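Side-chain contacts in uncharacterized protein (Xanthomonas campestris pv. campestris, PDB 3HIU), which is of unknown function but belongs to the ferritin-like DUF892 family and forms a four-helix bundle holding, in this crystal, a sodium ion: residues Glu18-Ala21 with Glu22-Ala26; Glu37-Arg40 with Arg41-His45; His105-Ile108 with Ala109-Ala113. All coordinates share one frame; numbering follows the deposited sequence.

Contact 1 of 3, residues Glu18-Ala21 with Glu22-Ala26; sequences EKEA and ETMMA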
ATOM      1  N   GLU B  18     -13.373   2.731   1.498  1.00 29.89           N
ATOM      2  CA  GLU B  18     -13.740   2.147   2.785  1.00 30.91           C
ATOM      3  C   GLU B  18     -14.692   0.984   2.625  1.00 29.59           C
ATOM      4  O   GLU B  18     -14.745   0.095   3.473  1.00 30.86           O
ATOM      5  CB  GLU B  18     -14.392   3.195   3.691  1.00 35.40           C
ATOM      6  CG  GLU B  18     -13.470   4.320   4.099  1.00 36.02           C
ATOM      7  CD  GLU B  18     -12.289   3.829   4.893  1.00 37.68           C
ATOM      8  OE1 GLU B  18     -12.304   2.659   5.336  1.00 38.80           O
ATOM      9  OE2 GLU B  18     -11.340   4.617   5.082  1.00 37.47           O
ATOM     10  N   LYS B  19     -15.457   0.962   1.575  1.00 33.26           N
ATOM     11  CA  LYS B  19     -16.371  -0.144   1.308  1.00 43.18           C
ATOM     12  C   LYS B  19     -15.589  -1.345   0.764  1.00 51.83           C
ATOM     13  O   LYS B  19     -15.903  -2.496   1.076  1.00 54.58           O
ATOM     14  CB  LYS B  19     -17.470   0.282   0.329  1.00 46.18           C
ATOM     15  CG  LYS B  19     -18.294   1.495   0.785  1.00 51.19           C
ATOM     16  CD  LYS B  19     -19.284   1.117   1.878  1.00 57.06           C
ATOM     17  CE  LYS B  19     -19.609   2.295   2.782  1.00 59.92           C
ATOM     18  NZ  LYS B  19     -20.374   1.859   3.991  1.00 61.39           N
ATOM     19  N   GLU B  20     -14.563  -1.065  -0.040  1.00 53.38           N
ATOM     20  CA  GLU B  20     -13.661  -2.095  -0.548  1.00 51.88           C
ATOM     21  C   GLU B  20     -12.788  -2.637   0.581  1.00 43.68           C
ATOM     22  O   GLU B  20     -12.492  -3.835   0.643  1.00 46.60           O
ATOM     23  CB  GLU B  20     -12.781  -1.527  -1.664  1.00 64.72           C
ATOM     24  CG  GLU B  20     -11.605  -2.417  -2.046  1.00 80.36           C
ATOM     25  CD  GLU B  20     -10.581  -1.709  -2.921  1.00 93.18           C
ATOM     26  OE1 GLU B  20     -10.543  -0.454  -2.916  1.00 96.90           O
ATOM     27  OE2 GLU B  20      -9.808  -2.412  -3.610  1.00 97.06           O
ATOM     28  N   ALA B  21     -12.369  -1.746   1.470  1.00 29.96           N
ATOM     29  CA  ALA B  21     -11.601  -2.158   2.630  1.00 29.72           C
ATOM     30  C   ALA B  21     -12.465  -3.075   3.487  1.00 39.97           C
ATOM     31  O   ALA B  21     -12.029  -4.159   3.885  1.00 39.12           O
ATOM     32  CB  ALA B  21     -11.130  -0.937   3.438  1.00 27.47           C
ATOM     33  N   GLU B  22     -13.701  -2.645   3.750  1.00 44.06           N
ATOM     34  CA  GLU B  22     -14.611  -3.394   4.621  1.00 42.52           C
ATOM     35  C   GLU B  22     -14.902  -4.804   4.112  1.00 36.78           C
ATOM     36  O   GLU B  22     -15.039  -5.744   4.904  1.00 34.51           O
ATOM     37  CB  GLU B  22     -15.916  -2.628   4.840  1.00 46.19           C
ATOM     38  CG  GLU B  22     -17.018  -3.483   5.441  1.00 54.69           C
ATOM     39  CD  GLU B  22     -18.353  -2.767   5.489  1.00 63.77           C
ATOM     40  OE1 GLU B  22     -18.358  -1.523   5.641  1.00 63.05           O
ATOM     41  OE2 GLU B  22     -19.397  -3.451   5.374  1.00 68.11           O
ATOM     42  N   THR B  23     -14.985  -4.957   2.795  1.00 31.53           N
ATOM     43  CA  THR B  23     -15.197  -6.276   2.212  1.00 39.86           C
ATOM     44  C   THR B  23     -13.909  -7.108   2.134  1.00 39.60           C
ATOM     45  O   THR B  23     -13.946  -8.330   2.307  1.00 36.49           O
ATOM     46  CB  THR B  23     -15.863  -6.184   0.833  1.00 47.33           C
ATOM     47  OG1 THR B  23     -17.227  -5.781   1.000  1.00 53.57           O
ATOM     48  CG2 THR B  23     -15.821  -7.538   0.127  1.00 46.10           C
HETATM   49  N   MSE B  24     -12.780  -6.444   1.888  1.00 42.07           N
HETATM   50  CA  MSE B  24     -11.479  -7.111   1.832  1.00 43.26           C
HETATM   51  C   MSE B  24     -11.053  -7.630   3.208  1.00 43.21           C
HETATM   52  O   MSE B  24     -10.375  -8.653   3.320  1.00 46.82           O
HETATM   53  CB  MSE B  24     -10.413  -6.163   1.274  1.00 47.08           C
HETATM   54  CG  MSE B  24      -9.073  -6.833   0.955  1.00 51.75           C
HETATM   55 SE   MSE B  24      -7.698  -5.542   0.440  0.60 85.19          SE
HETATM   56  CE  MSE B  24      -8.863  -4.292  -0.535  1.00 32.48           C
HETATM   57  N   MSE B  25     -11.456  -6.920   4.252  1.00 38.45           N
HETATM   58  CA  MSE B  25     -11.180  -7.345   5.612  1.00 33.83           C
HETATM   59  C   MSE B  25     -12.169  -8.402   6.064  1.00 40.58           C
HETATM   60  O   MSE B  25     -11.775  -9.430   6.617  1.00 42.28           O
HETATM   61  CB  MSE B  25     -11.253  -6.160   6.553  1.00 28.92           C
HETATM   62  CG  MSE B  25     -10.313  -5.045   6.173  1.00 31.60           C
HETATM   63 SE   MSE B  25     -10.104  -3.831   7.654  0.50 95.52          SE
HETATM   64  CE  MSE B  25     -11.922  -3.182   7.732  1.00 29.12           C
ATOM     65  N   ALA B  26     -13.455  -8.133   5.846  1.00 46.72           N
ATOM     66  CA  ALA B  26     -14.517  -9.075   6.188  1.00 54.23           C
ATOM     67  C   ALA B  26     -14.324 -10.405   5.462  1.00 62.69           C
ATOM     68  O   ALA B  26     -15.030 -11.379   5.729  1.00 69.34           O
ATOM     69  CB  ALA B  26     -15.882  -8.484   5.863  1.00 52.84           C
TER
HETATM   70  O   HOH W   1     -17.777   0.994   5.019  1.00 49.13           O
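Glu18 and Glu22 meet through the backbone of helix 2-28, the N-H of Glu22 reaching Glu18 O at 2.9 Å. The side chain of Glu18 serves elsewhere: it comes to about 3 Å from the bound sodium ion, whose site includes Thr49 and Gln52.

At Lys19 the side chains matter more. Its NZ lies 4.3 Å from Glu22 OE1, beyond a salt bridge, and a water closes the gap. The water accepts from Lys19 NZ at 2.9 Å and donates to Glu22 OE1 at 2.7 Å. Glu22 is extended, with CG opposite the backbone N (chi1 166°), and it packs on Thr49 and Gln50 of helix 36-62; Lys19 NZ has a further, weak bond to Ser53.

Glu20 and Met24 run side by side and point the same way; Met24, like Met25, is a selenomethionine. A bend at chi3 (-36°) lays its methyl alongside the glutamate chain, with Met24 CE 3.6 Å from Glu20 CG and 3.7 Å from the carboxylate oxygen Glu20 OE2. Phe103 of helix 94-120 packs against both residues.

Ala21 O takes the N-H of Met25 at 2.8 Å, while Met25 CG presses on the same oxygen at 3.0 Å, a tight approach.

Altogether, the opposite charges of Lys19 and Glu22 probably attract across a shared water, without direct contact, which would make their pairing softer than a salt bridge, while regular backbone bonds carry the turn.

Contact 2 of 3, residues Glu37-Arg40 with Arg41-His45; sequences ELKR and RIEQH. With EDO (1,2-ethanediol), chain K; EDO (1,2-ethanediol), chain N.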
ATOM      1  N   GLU B  37      -4.998 -13.619  17.182  1.00 45.45           N
ATOM      2  CA  GLU B  37      -4.745 -12.203  17.367  1.00 46.67           C
ATOM      3  C   GLU B  37      -5.057 -11.505  16.056  1.00 44.50           C
ATOM      4  O   GLU B  37      -5.882 -10.597  16.004  1.00 52.01           O
ATOM      5  CB  GLU B  37      -3.292 -11.963  17.759  1.00 56.36           C
ATOM      6  CG  GLU B  37      -3.110 -11.069  18.972  1.00 69.41           C
ATOM      7  CD  GLU B  37      -3.489 -11.770  20.266  1.00 79.58           C
ATOM      8  OE1 GLU B  37      -2.572 -12.167  21.019  1.00 79.92           O
ATOM      9  OE2 GLU B  37      -4.701 -11.937  20.524  1.00 83.95           O
ATOM     10  N   LEU B  38      -4.393 -11.947  14.995  1.00 37.24           N
ATOM     11  CA  LEU B  38      -4.608 -11.403  13.663  1.00 34.15           C
ATOM     12  C   LEU B  38      -6.096 -11.255  13.434  1.00 34.64           C
ATOM     13  O   LEU B  38      -6.613 -10.142  13.332  1.00 35.12           O
ATOM     14  CB  LEU B  38      -4.039 -12.355  12.619  1.00 31.08           C
ATOM     15  CG  LEU B  38      -3.269 -11.822  11.425  1.00 32.90           C
ATOM     16  CD1 LEU B  38      -3.274 -12.895  10.362  1.00 23.83           C
ATOM     17  CD2 LEU B  38      -3.841 -10.503  10.892  1.00 36.24           C
ATOM     18  N   LYS B  39      -6.770 -12.397  13.365  1.00 29.20           N
ATOM     19  CA  LYS B  39      -8.197 -12.473  13.085  1.00 34.35           C
ATOM     20  C   LYS B  39      -8.996 -11.544  13.993  1.00 38.15           C
ATOM     21  O   LYS B  39      -9.854 -10.781  13.528  1.00 35.63           O
ATOM     22  CB  LYS B  39      -8.677 -13.923  13.241  1.00 36.92           C
ATOM     23  CG  LYS B  39     -10.174 -14.133  13.113  1.00 34.92           C
ATOM     24  CD  LYS B  39     -10.522 -15.588  13.372  1.00 43.42           C
ATOM     25  CE  LYS B  39     -11.796 -15.991  12.648  1.00 47.98           C
ATOM     26  NZ  LYS B  39     -12.018 -17.461  12.720  1.00 47.44           N
ATOM     27  N   ARG B  40      -8.713 -11.621  15.289  1.00 40.11           N
ATOM     28  CA  ARG B  40      -9.340 -10.757  16.278  1.00 41.87           C
ATOM     29  C   ARG B  40      -9.195  -9.289  15.850  1.00 44.65           C
ATOM     30  O   ARG B  40     -10.132  -8.496  15.982  1.00 46.53           O
ATOM     31  CB  ARG B  40      -8.686 -10.970  17.650  1.00 51.80           C
ATOM     32  CG  ARG B  40      -9.488 -10.450  18.837  1.00 63.53           C
ATOM     33  CD  ARG B  40      -8.603  -9.775  19.902  1.00 70.17           C
ATOM     34  NE  ARG B  40      -7.709 -10.697  20.604  1.00 73.68           N
ATOM     35  CZ  ARG B  40      -7.192 -10.455  21.805  1.00 75.98           C
ATOM     36  NH1 ARG B  40      -7.494  -9.328  22.441  1.00 75.73           N
ATOM     37  NH2 ARG B  40      -6.387 -11.342  22.380  1.00 77.91           N
ATOM     38  N   ARG B  41      -8.020  -8.932  15.333  1.00 39.50           N
ATOM     39  CA  ARG B  41      -7.744  -7.546  14.967  1.00 41.03           C
ATOM     40  C   ARG B  41      -8.576  -7.097  13.759  1.00 33.69           C
ATOM     41  O   ARG B  41      -9.242  -6.065  13.784  1.00 34.56           O
ATOM     42  CB  ARG B  41      -6.248  -7.340  14.693  1.00 44.44           C
ATOM     43  CG  ARG B  41      -5.768  -5.925  15.028  1.00 47.28           C
ATOM     44  CD  ARG B  41      -6.960  -4.997  15.252  1.00 50.98           C
ATOM     45  NE  ARG B  41      -6.640  -3.575  15.147  1.00 55.02           N
ATOM     46  CZ  ARG B  41      -7.541  -2.628  14.894  1.00 53.58           C
ATOM     47  NH1 ARG B  41      -8.816  -2.945  14.712  1.00 56.44           N
ATOM     48  NH2 ARG B  41      -7.169  -1.361  14.814  1.00 50.97           N
ATOM     49  N   ILE B  42      -8.531  -7.880  12.697  1.00 32.95           N
ATOM     50  CA  ILE B  42      -9.246  -7.530  11.489  1.00 31.75           C
ATOM     51  C   ILE B  42     -10.745  -7.346  11.761  1.00 36.22           C
ATOM     52  O   ILE B  42     -11.365  -6.412  11.247  1.00 38.34           O
ATOM     53  CB  ILE B  42      -9.002  -8.579  10.413  1.00 29.63           C
ATOM     54  CG1 ILE B  42      -7.507  -8.678  10.135  1.00 28.45           C
ATOM     55  CG2 ILE B  42      -9.754  -8.226   9.152  1.00 32.20           C
ATOM     56  CD1 ILE B  42      -6.953  -7.452   9.449  1.00 32.12           C
ATOM     57  N   GLU B  43     -11.317  -8.227  12.582  1.00 34.75           N
ATOM     58  CA  GLU B  43     -12.740  -8.141  12.952  1.00 34.13           C
ATOM     59  C   GLU B  43     -13.082  -6.774  13.549  1.00 33.60           C
ATOM     60  O   GLU B  43     -14.066  -6.140  13.169  1.00 32.22           O
ATOM     61  CB  GLU B  43     -13.125  -9.270  13.930  1.00 31.42           C
ATOM     62  CG  GLU B  43     -13.469 -10.605  13.257  1.00 37.28           C
ATOM     63  CD  GLU B  43     -13.385 -11.831  14.190  1.00 47.68           C
ATOM     64  OE1 GLU B  43     -13.346 -11.688  15.437  1.00 41.56           O
ATOM     65  OE2 GLU B  43     -13.362 -12.960  13.655  1.00 57.81           O
ATOM     66  N   GLN B  44     -12.244  -6.327  14.480  1.00 37.77           N
ATOM     67  CA  GLN B  44     -12.381  -5.019  15.106  1.00 43.03           C
ATOM     68  C   GLN B  44     -12.281  -3.889  14.092  1.00 39.35           C
ATOM     69  O   GLN B  44     -12.910  -2.842  14.261  1.00 33.76           O
ATOM     70  CB  GLN B  44     -11.302  -4.840  16.169  1.00 53.85           C
ATOM     71  CG  GLN B  44     -11.227  -3.448  16.772  1.00 61.38           C
ATOM     72  CD  GLN B  44     -10.063  -3.312  17.736  1.00 68.95           C
ATOM     73  OE1 GLN B  44      -9.378  -4.293  18.039  1.00 69.06           O
ATOM     74  NE2 GLN B  44      -9.829  -2.097  18.220  1.00 72.80           N
ATOM     75  N   HIS B  45     -11.483  -4.090  13.047  1.00 42.56           N
ATOM     76  CA  HIS B  45     -11.323  -3.050  12.031  1.00 45.32           C
ATOM     77  C   HIS B  45     -12.429  -3.073  10.975  1.00 41.83           C
ATOM     78  O   HIS B  45     -12.688  -2.058  10.322  1.00 37.54           O
ATOM     79  CB  HIS B  45      -9.936  -3.095  11.378  1.00 46.46           C
ATOM     80  CG  HIS B  45      -9.539  -1.807  10.716  1.00 44.74           C
ATOM     81  ND1 HIS B  45      -9.866  -0.572  11.232  1.00 43.00           N
ATOM     82  CD2 HIS B  45      -8.823  -1.564   9.593  1.00 45.70           C
ATOM     83  CE1 HIS B  45      -9.381   0.375  10.450  1.00 47.39           C
ATOM     84  NE2 HIS B  45      -8.744  -0.200   9.446  1.00 49.13           N
TER
HETATM   85  C1  EDO K   3      -0.886 -13.277  14.949  1.00 36.06           C
HETATM   86  O1  EDO K   3      -1.492 -11.991  14.991  1.00 41.64           O
HETATM   87  C2  EDO K   3      -1.359 -14.069  16.162  1.00 38.48           C
HETATM   88  O2  EDO K   3      -2.770 -14.258  16.072  1.00 38.00           O
HETATM   89  C1  EDO N 172     -13.210 -15.384  15.460  1.00 48.77           C
HETATM   90  O1  EDO N 172     -13.403 -14.346  16.431  1.00 53.71           O
HETATM   91  C2  EDO N 172     -13.270 -16.754  16.110  1.00 42.20           C
HETATM   92  O2  EDO N 172     -12.299 -17.565  15.458  1.00 45.43           O
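Lys39 and Glu43 cross each other at a slant, one turn apart on helix 36-62. Lys39 is fully extended, its CG opposite the backbone N (chi1 174°), whereas Glu43 holds CG beside its own N (chi1 -84°) and so directs its carboxylate back toward the preceding turn. The closest approach of the two side chains is therefore between a methylene and an oxygen, Lys39 CG to Glu43 OE2 at 3.4 Å. The charged ends stay apart, with Lys39 NZ 4.8 Å from Glu43 OE2. A 1,2-ethanediol, probably from the crystallisation liquor, spans them: Lys39 NZ donates to its O2 at 2.8 Å, and its O1 donates to Glu43 OE1, also at 2.8 Å.

On the inner side Leu38 and Ile42 lie alongside one another, pointing the same way, in a loose apolar contact of 4.2 Å from Leu38 CD2 to Ile42 CG1. Val97 and Ile32 adjoin Leu38, and Met25 and Met140 adjoin Ile42.

On the exposed side Arg40 NH2 reaches back to Glu37 OE2 in a salt bridge of 2.6 Å. Arg41 is buried, packing on Met140 and Trp143 after a nearly eclipsed chi2 (-13°); over one face of its guanidinium, offset toward the rim, sits Gln44 NE2, 3.7 Å above the plane. Glu48 takes a salt bridge from Arg41 NH1 and hydrogen bonds from Gln44 NE2 and His45 ND1, while the buried His45 bonds through NE2 to Glu137 of helix 124-159.

Charged pairs outside, and inside an apolar strip joined by polar residues tied to Glu48 and Glu137, make this an amphipathic helix of a ferritin-like four-helix bundle.

Contact 3 of 3, residues His105-Ile108 with Ala109-Ala113; sequences HLEI and ASYRA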
ATOM      1  N   HIS B 105      -1.908   1.661   3.773  1.00 28.91           N
ATOM      2  CA  HIS B 105      -1.080   2.794   3.383  1.00 32.94           C
ATOM      3  C   HIS B 105      -1.677   3.586   2.211  1.00 29.24           C
ATOM      4  O   HIS B 105      -1.519   4.800   2.128  1.00 31.64           O
ATOM      5  CB  HIS B 105       0.368   2.356   3.146  1.00 34.82           C
ATOM      6  CG  HIS B 105       1.184   2.342   4.400  1.00 35.46           C
ATOM      7  ND1 HIS B 105       1.346   1.211   5.179  1.00 35.98           N
ATOM      8  CD2 HIS B 105       1.855   3.335   5.041  1.00 28.10           C
ATOM      9  CE1 HIS B 105       2.090   1.506   6.230  1.00 28.25           C
ATOM     10  NE2 HIS B 105       2.414   2.783   6.168  1.00 26.43           N
ATOM     11  N   LEU B 106      -2.382   2.898   1.320  1.00 25.27           N
ATOM     12  CA  LEU B 106      -3.211   3.586   0.352  1.00 22.56           C
ATOM     13  C   LEU B 106      -4.131   4.513   1.119  1.00 26.73           C
ATOM     14  O   LEU B 106      -4.241   5.690   0.814  1.00 29.80           O
ATOM     15  CB  LEU B 106      -4.044   2.585  -0.454  1.00 25.85           C
ATOM     16  CG  LEU B 106      -4.812   3.169  -1.643  1.00 26.75           C
ATOM     17  CD1 LEU B 106      -3.889   4.024  -2.490  1.00 27.17           C
ATOM     18  CD2 LEU B 106      -5.440   2.058  -2.488  1.00 26.23           C
ATOM     19  N   GLU B 107      -4.785   3.980   2.140  1.00 27.44           N
ATOM     20  CA  GLU B 107      -5.714   4.773   2.941  1.00 29.47           C
ATOM     21  C   GLU B 107      -5.045   5.971   3.618  1.00 29.30           C
ATOM     22  O   GLU B 107      -5.542   7.098   3.524  1.00 28.44           O
ATOM     23  CB  GLU B 107      -6.432   3.894   3.971  1.00 31.30           C
ATOM     24  CG  GLU B 107      -7.460   2.942   3.362  1.00 31.77           C
ATOM     25  CD  GLU B 107      -8.360   2.314   4.411  1.00 41.55           C
ATOM     26  OE1 GLU B 107      -9.563   2.643   4.441  1.00 40.31           O
ATOM     27  OE2 GLU B 107      -7.861   1.498   5.215  1.00 55.04           O
ATOM     28  N   ILE B 108      -3.927   5.727   4.300  1.00 29.74           N
ATOM     29  CA  ILE B 108      -3.123   6.807   4.881  1.00 27.31           C
ATOM     30  C   ILE B 108      -2.937   7.945   3.872  1.00 31.39           C
ATOM     31  O   ILE B 108      -3.480   9.036   4.038  1.00 31.33           O
ATOM     32  CB  ILE B 108      -1.740   6.300   5.332  1.00 30.69           C
ATOM     33  CG1 ILE B 108      -1.877   5.367   6.536  1.00 35.01           C
ATOM     34  CG2 ILE B 108      -0.831   7.462   5.667  1.00 26.92           C
ATOM     35  CD1 ILE B 108      -0.793   4.302   6.614  1.00 38.60           C
ATOM     36  N   ALA B 109      -2.181   7.683   2.814  1.00 30.13           N
ATOM     37  CA  ALA B 109      -1.938   8.699   1.810  1.00 27.17           C
ATOM     38  C   ALA B 109      -3.221   9.460   1.455  1.00 28.35           C
ATOM     39  O   ALA B 109      -3.235  10.689   1.446  1.00 27.87           O
ATOM     40  CB  ALA B 109      -1.300   8.088   0.579  1.00 28.71           C
ATOM     41  N   SER B 110      -4.303   8.741   1.178  1.00 21.55           N
ATOM     42  CA  SER B 110      -5.547   9.395   0.771  1.00 22.42           C
ATOM     43  C   SER B 110      -6.101  10.331   1.835  1.00 31.24           C
ATOM     44  O   SER B 110      -6.518  11.454   1.541  1.00 37.39           O
ATOM     45  CB  SER B 110      -6.602   8.355   0.427  1.00 24.13           C
ATOM     46  OG  SER B 110      -6.035   7.365  -0.399  1.00 31.67           O
ATOM     47  N   TYR B 111      -6.109   9.864   3.075  1.00 26.91           N
ATOM     48  CA  TYR B 111      -6.659  10.657   4.151  1.00 28.09           C
ATOM     49  C   TYR B 111      -5.763  11.846   4.501  1.00 30.12           C
ATOM     50  O   TYR B 111      -6.260  12.916   4.848  1.00 30.23           O
ATOM     51  CB  TYR B 111      -6.956   9.776   5.360  1.00 27.23           C
ATOM     52  CG  TYR B 111      -8.229   8.970   5.199  1.00 28.78           C
ATOM     53  CD1 TYR B 111      -9.460   9.606   5.141  1.00 32.51           C
ATOM     54  CD2 TYR B 111      -8.202   7.580   5.103  1.00 32.24           C
ATOM     55  CE1 TYR B 111     -10.635   8.888   4.999  1.00 35.82           C
ATOM     56  CE2 TYR B 111      -9.376   6.842   4.956  1.00 32.90           C
ATOM     57  CZ  TYR B 111     -10.594   7.508   4.907  1.00 38.89           C
ATOM     58  OH  TYR B 111     -11.778   6.812   4.767  1.00 39.25           O
ATOM     59  N   ARG B 112      -4.448  11.676   4.403  1.00 28.11           N
ATOM     60  CA  ARG B 112      -3.559  12.818   4.556  1.00 23.45           C
ATOM     61  C   ARG B 112      -3.945  13.887   3.550  1.00 18.90           C
ATOM     62  O   ARG B 112      -4.078  15.046   3.905  1.00 15.90           O
ATOM     63  CB  ARG B 112      -2.095  12.433   4.351  1.00 27.56           C
ATOM     64  CG  ARG B 112      -1.507  11.554   5.444  1.00 32.24           C
ATOM     65  CD  ARG B 112      -0.037  11.213   5.164  1.00 36.97           C
ATOM     66  NE  ARG B 112       0.886  12.156   5.796  1.00 43.27           N
ATOM     67  CZ  ARG B 112       1.687  12.993   5.143  1.00 45.52           C
ATOM     68  NH1 ARG B 112       2.477  13.805   5.822  1.00 54.92           N
ATOM     69  NH2 ARG B 112       1.715  13.019   3.821  1.00 43.26           N
ATOM     70  N   ALA B 113      -4.127  13.492   2.288  1.00 18.31           N
ATOM     71  CA  ALA B 113      -4.462  14.439   1.226  1.00 23.46           C
ATOM     72  C   ALA B 113      -5.899  14.956   1.338  1.00 31.13           C
ATOM     73  O   ALA B 113      -6.232  15.983   0.754  1.00 35.76           O
ATOM     74  CB  ALA B 113      -4.198  13.839  -0.144  1.00 23.07           C
TER
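Ser110 turns its hydroxyl back onto the preceding turn, where Ser110 OG donates to Leu106 O at 2.7 Å. With OG beside the backbone N (chi1 -46°), the hydroxyl and the Ser110 N-H, at 3.1 Å, grip the same carbonyl oxygen. The two donors differ in approach: OG stands 39° above the carbonyl plane, while N is tilted from it only slightly.

Tyr111 places its CG beside its own N (chi1 -78°), which brings Tyr111 CD2 to 3.1 Å from Glu107 O, an oblique approach; that oxygen also takes the Tyr111 N-H at 2.9 Å. The Glu107 side chain comes to about 3 Å from the bound sodium ion and lies close to the carboxylates of Glu18, Glu104 and Glu137, a crowding that the cation probably eases.

Ile108 and Arg112 cross at an angle, with Ile108 CG2 3.9 Å from Arg112 CD. Beyond this aliphatic touch the arginine bends at chi3 and delivers NH2 to Gln148 of the second subunit, whose amide NE2 in turn binds Ala109 O.

Polar groups are thus spent differently: the serine hydroxyl within its helix, the glutamate carboxylate beside the sodium, the guanidinium across the dimer interface.

In the fold
Contact 3 is the buried one, and it also meets the second subunit; contacts 1 and 2 are only partly buried and touch no other protein chain of the assembly. Each lies on its own helix, 94-120, 2-28 and 36-62 respectively. Contacts 1 and 2 touch where Met25 packs against His45 and Ile42. Contacts 1 and 3 meet near the sodium ion, bringing Glu18 close to Tyr111 and Glu107. Contacts 2 and 3 do not touch, their nearest atoms being about 5 Å apart. Contact 1 links a charge pair by water; contact 2 has a direct salt bridge and a pair spanned by a crystallisation additive; contact 3 has an intrahelical hydroxyl and a subunit-spanning arginine.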